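Local coordinates for protein trichomaglin (Trichosanthes lepiniana, PDB 1SGL) that probably cleaves RNA as an S-like ribonuclease of the ribonuclease T2 family, at residues A[6-20]-A[171-185]. Sequence-based numbering, arbitrary orientation.
Sequences DYFILALQWAGTSCR and DEEGLVQKLSLCFDK. With SO4 (sulfate ion), chain E; SO4 (sulfate ion), chain C; SO4 (sulfate ion), chain D.
Strands 7-14 and 176-184 run antiparallel, their axes 4.4 Å apart at closest approach, with paired backbone bonds at F8-F183, L10-L181 and L12-L179 and a further one from W14 N to Q177 O. F8, L10, L12, L179, L181 and F183 share one face of the sheet, where the F183 ring turns its edge to L10, CE1 lying 3.9 Å from CB; helix 116-129 covers L10, L12 and F183. On the other face I9 CG2 rests on S180 CB at 3.7 Å, and C182 forms its disulfide with C192. Strand 40-47 pairs with the far edge of 7-14, which makes this contact part of the central antiparallel sheet of the ribonuclease T2 fold. On the I9 face, Q13 extends toward one sulfate, giving a weak NE2 bond to O1, while K178 NZ and S180 OG lie near another. Past the strand, T17 OG1 donates to V176 O at 2.7 Å; with OG1 beside the backbone N (chi1 -60°), CG2 is left to meet Q177 CG. R20 reaches back, extended from CG to NE, to the 171-174 turn: L175 CD2 and D171 OD2 lie over its guanidinium, the latter a charge-only salt bridge at 3.3 Å from NH2, whereas at the edge NH2 meets E173 OE2, 2.9 Å away, in a salt bridge whose hydrogen bond is weak, and bonds O4 of the chain E sulfate, also at 2.9 Å. D171 OD1 takes E173 N, which makes an Asx turn, and also L175 N, the two amides reaching it from opposite faces of its carboxylate; an alanine here would probably leave both amides without this acceptor and weaken the electrostatic hold on R20. At the opposite end, two waters bridge D6 to K185.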
loop_
_atom_site.group_PDB
_atom_site.type_symbol
_atom_site.label_atom_id
_atom_site.label_comp_id
_atom_site.label_asym_id
_atom_site.label_seq_id
_atom_site.Cartn_x
_atom_site.Cartn_y
_atom_site.Cartn_z
ATOM N N ASP A 6 12.493 -6.446 -12.867
ATOM C CA ASP A 6 11.998 -7.815 -12.863
ATOM C C ASP A 6 10.725 -7.934 -12.052
ATOM O O ASP A 6 9.850 -8.736 -12.371
ATOM C CB ASP A 6 13.013 -8.790 -12.239
ATOM C CG ASP A 6 14.270 -8.979 -13.077
ATOM O OD1 ASP A 6 14.178 -9.097 -14.318
ATOM O OD2 ASP A 6 15.358 -9.034 -12.475
ATOM N N TYR A 7 10.621 -7.132 -10.999
ATOM C CA TYR A 7 9.473 -7.239 -10.118
ATOM C C TYR A 7 8.674 -5.978 -9.830
ATOM O O TYR A 7 9.133 -4.862 -10.049
ATOM C CB TYR A 7 9.934 -7.829 -8.784
ATOM C CG TYR A 7 10.856 -9.024 -8.925
ATOM C CD1 TYR A 7 12.246 -8.875 -8.849
ATOM C CD2 TYR A 7 10.341 -10.302 -9.136
ATOM C CE1 TYR A 7 13.097 -9.976 -8.979
ATOM C CE2 TYR A 7 11.178 -11.402 -9.268
ATOM C CZ TYR A 7 12.552 -11.231 -9.189
ATOM O OH TYR A 7 13.371 -12.320 -9.339
ATOM N N PHE A 8 7.463 -6.196 -9.328
ATOM C CA PHE A 8 6.559 -5.133 -8.926
ATOM C C PHE A 8 6.472 -5.171 -7.400
ATOM O O PHE A 8 6.600 -6.232 -6.777
ATOM C CB PHE A 8 5.153 -5.359 -9.486
ATOM C CG PHE A 8 4.997 -4.994 -10.931
ATOM C CD1 PHE A 8 4.814 -5.981 -11.895
ATOM C CD2 PHE A 8 5.009 -3.660 -11.329
ATOM C CE1 PHE A 8 4.641 -5.641 -13.244
ATOM C CE2 PHE A 8 4.840 -3.307 -12.665
ATOM C CZ PHE A 8 4.655 -4.298 -13.625
ATOM N N ILE A 9 6.270 -4.010 -6.800
ATOM C CA ILE A 9 6.110 -3.927 -5.369
ATOM C C ILE A 9 4.747 -3.311 -5.090
ATOM O O ILE A 9 4.400 -2.264 -5.658
ATOM C CB ILE A 9 7.170 -3.026 -4.708
ATOM C CG1 ILE A 9 8.574 -3.562 -4.996
ATOM C CG2 ILE A 9 6.927 -2.969 -3.192
ATOM C CD1 ILE A 9 9.674 -2.695 -4.436
ATOM N N LEU A 10 3.971 -3.975 -4.238
ATOM C CA LEU A 10 2.661 -3.486 -3.822
ATOM C C LEU A 10 2.861 -3.013 -2.391
ATOM O O LEU A 10 3.065 -3.820 -1.488
ATOM C CB LEU A 10 1.608 -4.598 -3.850
ATOM C CG LEU A 10 0.228 -4.239 -3.267
ATOM C CD1 LEU A 10 -0.392 -3.078 -4.031
ATOM C CD2 LEU A 10 -0.685 -5.461 -3.330
ATOM N N ALA A 11 2.819 -1.702 -2.197
ATOM C CA ALA A 11 3.013 -1.107 -0.885
ATOM C C ALA A 11 1.693 -0.885 -0.158
ATOM O O ALA A 11 0.771 -0.268 -0.697
ATOM C CB ALA A 11 3.756 0.211 -1.029
ATOM N N LEU A 12 1.610 -1.397 1.064
ATOM C CA LEU A 12 0.415 -1.254 1.887
ATOM C C LEU A 12 0.777 -0.488 3.149
ATOM O O LEU A 12 1.881 -0.627 3.668
ATOM C CB LEU A 12 -0.144 -2.620 2.279
ATOM C CG LEU A 12 -0.485 -3.600 1.156
ATOM C CD1 LEU A 12 -1.069 -4.874 1.769
ATOM C CD2 LEU A 12 -1.475 -2.969 0.187
ATOM N N GLN A 13 -0.158 0.317 3.642
ATOM C CA GLN A 13 0.067 1.102 4.843
ATOM C C GLN A 13 -0.882 0.694 5.949
ATOM O O GLN A 13 -2.043 0.389 5.689
ATOM C CB GLN A 13 -0.129 2.589 4.543
ATOM C CG GLN A 13 0.927 3.144 3.614
ATOM C CD GLN A 13 0.893 4.646 3.509
ATOM O OE1 GLN A 13 1.657 5.233 2.742
ATOM N NE2 GLN A 13 0.012 5.287 4.280
ATOM N N TRP A 14 -0.386 0.691 7.180
ATOM C CA TRP A 14 -1.209 0.343 8.328
ATOM C C TRP A 14 -1.955 1.601 8.771
ATOM O O TRP A 14 -1.347 2.569 9.240
ATOM C CB TRP A 14 -0.346 -0.184 9.483
ATOM C CG TRP A 14 -1.168 -0.580 10.678
ATOM C CD1 TRP A 14 -1.189 0.027 11.902
ATOM C CD2 TRP A 14 -2.138 -1.638 10.740
ATOM N NE1 TRP A 14 -2.117 -0.582 12.723
ATOM C CE2 TRP A 14 -2.711 -1.605 12.035
ATOM C CE3 TRP A 14 -2.573 -2.609 9.830
ATOM C CZ2 TRP A 14 -3.697 -2.504 12.439
ATOM C CZ3 TRP A 14 -3.559 -3.508 10.233
ATOM C CH2 TRP A 14 -4.108 -3.445 11.527
ATOM N N ALA A 15 -3.273 1.578 8.627
ATOM C CA ALA A 15 -4.098 2.733 8.975
ATOM C C ALA A 15 -3.870 3.282 10.385
ATOM O O ALA A 15 -3.821 4.490 10.577
ATOM C CB ALA A 15 -5.565 2.394 8.777
ATOM N N GLY A 16 -3.717 2.395 11.365
ATOM C CA GLY A 16 -3.518 2.847 12.730
ATOM C C GLY A 16 -2.316 3.755 12.913
ATOM O O GLY A 16 -2.358 4.723 13.676
ATOM N N THR A 17 -1.237 3.452 12.206
ATOM C CA THR A 17 -0.019 4.241 12.319
ATOM C C THR A 17 -0.066 5.534 11.504
ATOM O O THR A 17 0.495 6.555 11.913
ATOM C CB THR A 17 1.203 3.394 11.904
ATOM O OG1 THR A 17 1.293 2.257 12.772
ATOM C CG2 THR A 17 2.492 4.205 11.991
ATOM N N SER A 18 -0.731 5.494 10.355
ATOM C CA SER A 18 -0.846 6.679 9.512
ATOM C C SER A 18 -1.793 7.699 10.149
ATOM O O SER A 18 -1.770 8.880 9.812
ATOM C CB SER A 18 -1.389 6.303 8.129
ATOM O OG SER A 18 -0.479 5.500 7.403
ATOM N N CYS A 19 -2.627 7.230 11.068
ATOM C CA CYS A 19 -3.604 8.085 11.726
ATOM C C CYS A 19 -3.287 8.449 13.167
ATOM O O CYS A 19 -4.058 9.167 13.793
ATOM C CB CYS A 19 -4.968 7.403 11.703
ATOM S SG CYS A 19 -5.600 7.061 10.035
ATOM N N ARG A 20 -2.170 7.968 13.700
ATOM C CA ARG A 20 -1.852 8.244 15.097
ATOM C C ARG A 20 -1.476 9.686 15.415
ATOM O O ARG A 20 -1.387 10.066 16.584
ATOM C CB ARG A 20 -0.749 7.310 15.598
ATOM C CG ARG A 20 0.659 7.726 15.243
ATOM C CD ARG A 20 1.618 7.101 16.245
ATOM N NE ARG A 20 3.018 7.372 15.941
ATOM C CZ ARG A 20 4.027 7.034 16.738
ATOM N NH1 ARG A 20 3.786 6.417 17.888
ATOM N NH2 ARG A 20 5.275 7.305 16.386
ATOM N N ASP A 171 8.256 2.233 12.414
ATOM C CA ASP A 171 8.840 3.519 12.754
ATOM C C ASP A 171 9.819 3.201 13.895
ATOM O O ASP A 171 10.026 2.030 14.225
ATOM C CB ASP A 171 7.779 4.553 13.180
ATOM C CG ASP A 171 6.913 4.088 14.336
ATOM O OD1 ASP A 171 7.325 3.200 15.109
ATOM O OD2 ASP A 171 5.806 4.645 14.476
ATOM N N GLU A 172 10.420 4.218 14.497
ATOM C CA GLU A 172 11.397 3.977 15.556
ATOM C C GLU A 172 10.846 3.603 16.934
ATOM O O GLU A 172 11.606 3.214 17.826
ATOM C CB GLU A 172 12.344 5.177 15.646
ATOM C CG GLU A 172 13.196 5.319 14.383
ATOM C CD GLU A 172 14.233 6.421 14.472
ATOM O OE1 GLU A 172 14.622 6.790 15.598
ATOM O OE2 GLU A 172 14.673 6.906 13.411
ATOM N N GLU A 173 9.532 3.702 17.106
ATOM C CA GLU A 173 8.905 3.329 18.366
ATOM C C GLU A 173 8.364 1.900 18.281
ATOM O O GLU A 173 7.690 1.421 19.197
ATOM C CB GLU A 173 7.757 4.275 18.709
ATOM C CG GLU A 173 8.198 5.676 19.075
ATOM C CD GLU A 173 8.161 6.632 17.898
ATOM O OE1 GLU A 173 8.707 6.301 16.821
ATOM O OE2 GLU A 173 7.587 7.726 18.062
ATOM N N GLY A 174 8.655 1.230 17.172
ATOM C CA GLY A 174 8.197 -0.134 16.988
ATOM C C GLY A 174 6.795 -0.302 16.410
ATOM O O GLY A 174 6.191 -1.365 16.563
ATOM N N LEU A 175 6.261 0.731 15.767
ATOM C CA LEU A 175 4.933 0.629 15.167
ATOM C C LEU A 175 5.077 0.238 13.710
ATOM O O LEU A 175 5.932 0.767 13.001
ATOM C CB LEU A 175 4.170 1.957 15.258
ATOM C CG LEU A 175 3.405 2.260 16.557
ATOM C CD1 LEU A 175 4.353 2.252 17.750
ATOM C CD2 LEU A 175 2.720 3.617 16.441
ATOM N N VAL A 176 4.248 -0.703 13.274
ATOM C CA VAL A 176 4.263 -1.155 11.888
ATOM C C VAL A 176 3.707 -0.032 11.019
ATOM O O VAL A 176 2.611 0.476 11.270
ATOM C CB VAL A 176 3.383 -2.412 11.695
ATOM C CG1 VAL A 176 3.241 -2.721 10.207
ATOM C CG2 VAL A 176 3.997 -3.602 12.430
ATOM N N GLN A 177 4.463 0.369 10.005
ATOM C CA GLN A 177 4.003 1.432 9.125
ATOM C C GLN A 177 3.554 0.918 7.778
ATOM O O GLN A 177 2.496 1.292 7.285
ATOM C CB GLN A 177 5.098 2.469 8.869
ATOM C CG GLN A 177 5.475 3.324 10.045
ATOM C CD GLN A 177 6.547 4.337 9.679
ATOM O OE1 GLN A 177 7.578 3.988 9.100
ATOM N NE2 GLN A 177 6.308 5.595 10.017
ATOM N N LYS A 178 4.375 0.066 7.182
ATOM C CA LYS A 178 4.094 -0.446 5.858
ATOM C C LYS A 178 4.436 -1.920 5.710
ATOM O O LYS A 178 5.290 -2.456 6.415
ATOM C CB LYS A 178 4.907 0.356 4.836
ATOM C CG LYS A 178 4.832 1.861 5.045
ATOM C CD LYS A 178 5.990 2.612 4.373
ATOM C CE LYS A 178 5.915 2.566 2.851
ATOM N NZ LYS A 178 6.119 1.200 2.309
ATOM N N LEU A 179 3.758 -2.562 4.775
ATOM C CA LEU A 179 3.989 -3.958 4.476
ATOM C C LEU A 179 3.925 -4.021 2.965
ATOM O O LEU A 179 2.942 -3.586 2.364
ATOM C CB LEU A 179 2.911 -4.844 5.108
ATOM C CG LEU A 179 3.114 -6.354 4.915
ATOM C CD1 LEU A 179 2.317 -7.120 5.964
ATOM C CD2 LEU A 179 2.698 -6.764 3.505
ATOM N N SER A 180 4.982 -4.542 2.349
ATOM C CA SER A 180 5.034 -4.638 0.902
ATOM C C SER A 180 5.115 -6.071 0.407
ATOM O O SER A 180 5.758 -6.916 1.031
ATOM C CB SER A 180 6.242 -3.863 0.374
ATOM O OG SER A 180 6.223 -2.519 0.827
ATOM N N LEU A 181 4.452 -6.339 -0.712
ATOM C CA LEU A 181 4.491 -7.659 -1.327
ATOM C C LEU A 181 5.180 -7.490 -2.677
ATOM O O LEU A 181 5.020 -6.466 -3.349
ATOM C CB LEU A 181 3.080 -8.234 -1.532
ATOM C CG LEU A 181 2.216 -8.519 -0.298
ATOM C CD1 LEU A 181 0.851 -9.018 -0.743
ATOM C CD2 LEU A 181 2.890 -9.544 0.589
ATOM N N CYS A 182 5.952 -8.489 -3.072
ATOM C CA CYS A 182 6.657 -8.428 -4.341
ATOM C C CYS A 182 6.044 -9.427 -5.328
ATOM O O CYS A 182 5.557 -10.486 -4.927
ATOM C CB CYS A 182 8.153 -8.672 -4.089
ATOM S SG CYS A 182 8.819 -7.336 -3.027
ATOM N N PHE A 183 6.029 -9.064 -6.608
ATOM C CA PHE A 183 5.455 -9.916 -7.657
ATOM C C PHE A 183 6.311 -9.878 -8.927
ATOM O O PHE A 183 6.981 -8.875 -9.190
ATOM C CB PHE A 183 4.044 -9.430 -8.041
ATOM C CG PHE A 183 3.059 -9.412 -6.905
ATOM C CD1 PHE A 183 2.965 -8.308 -6.065
ATOM C CD2 PHE A 183 2.212 -10.495 -6.690
ATOM C CE1 PHE A 183 2.034 -8.277 -5.022
ATOM C CE2 PHE A 183 1.281 -10.480 -5.654
ATOM C CZ PHE A 183 1.190 -9.367 -4.819
ATOM N N ASP A 184 6.284 -10.948 -9.724
ATOM C CA ASP A 184 7.040 -10.925 -10.975
ATOM C C ASP A 184 6.169 -10.323 -12.081
ATOM O O ASP A 184 5.037 -9.911 -11.821
ATOM C CB ASP A 184 7.544 -12.321 -11.384
ATOM C CG ASP A 184 6.440 -13.339 -11.543
ATOM O OD1 ASP A 184 5.305 -12.983 -11.914
ATOM O OD2 ASP A 184 6.724 -14.526 -11.307
ATOM N N LYS A 185 6.700 -10.252 -13.300
ATOM C CA LYS A 185 5.961 -9.679 -14.425
ATOM C C LYS A 185 4.634 -10.382 -14.666
ATOM O O LYS A 185 3.715 -9.786 -15.217
ATOM C CB LYS A 185 6.783 -9.743 -15.713
ATOM C CG LYS A 185 8.119 -9.029 -15.666
ATOM C CD LYS A 185 7.956 -7.535 -15.541
ATOM C CE LYS A 185 9.307 -6.834 -15.613
ATOM N NZ LYS A 185 9.963 -6.966 -16.945
HETATM S S SO4 E . 8.707 8.520 14.501
HETATM O O1 SO4 E . 9.007 9.713 13.681
HETATM O O2 SO4 E . 9.270 8.696 15.854
HETATM O O3 SO4 E . 9.313 7.327 13.873
HETATM O O4 SO4 E . 7.243 8.355 14.593
HETATM S S SO4 C . -0.701 9.035 2.213
HETATM O O1 SO4 C . 0.172 7.897 2.559
HETATM O O2 SO4 C . -0.918 9.858 3.414
HETATM O O3 SO4 C . -1.999 8.539 1.722
HETATM O O4 SO4 C . -0.054 9.841 1.165
HETATM S S SO4 D . 9.702 -0.279 0.404
HETATM O O1 SO4 D . 9.952 1.136 0.745
HETATM O O2 SO4 D . 8.322 -0.434 -0.104
HETATM O O3 SO4 D . 9.880 -1.095 1.623
HETATM O O4 SO4 D . 10.657 -0.713 -0.636
HETATM O O HOH W 1 12.309 -8.498 -16.481
HETATM O O HOH W 2 9.736 -11.129 -13.838
HETATM O O HOH W 3 1.719 4.032 8.282
#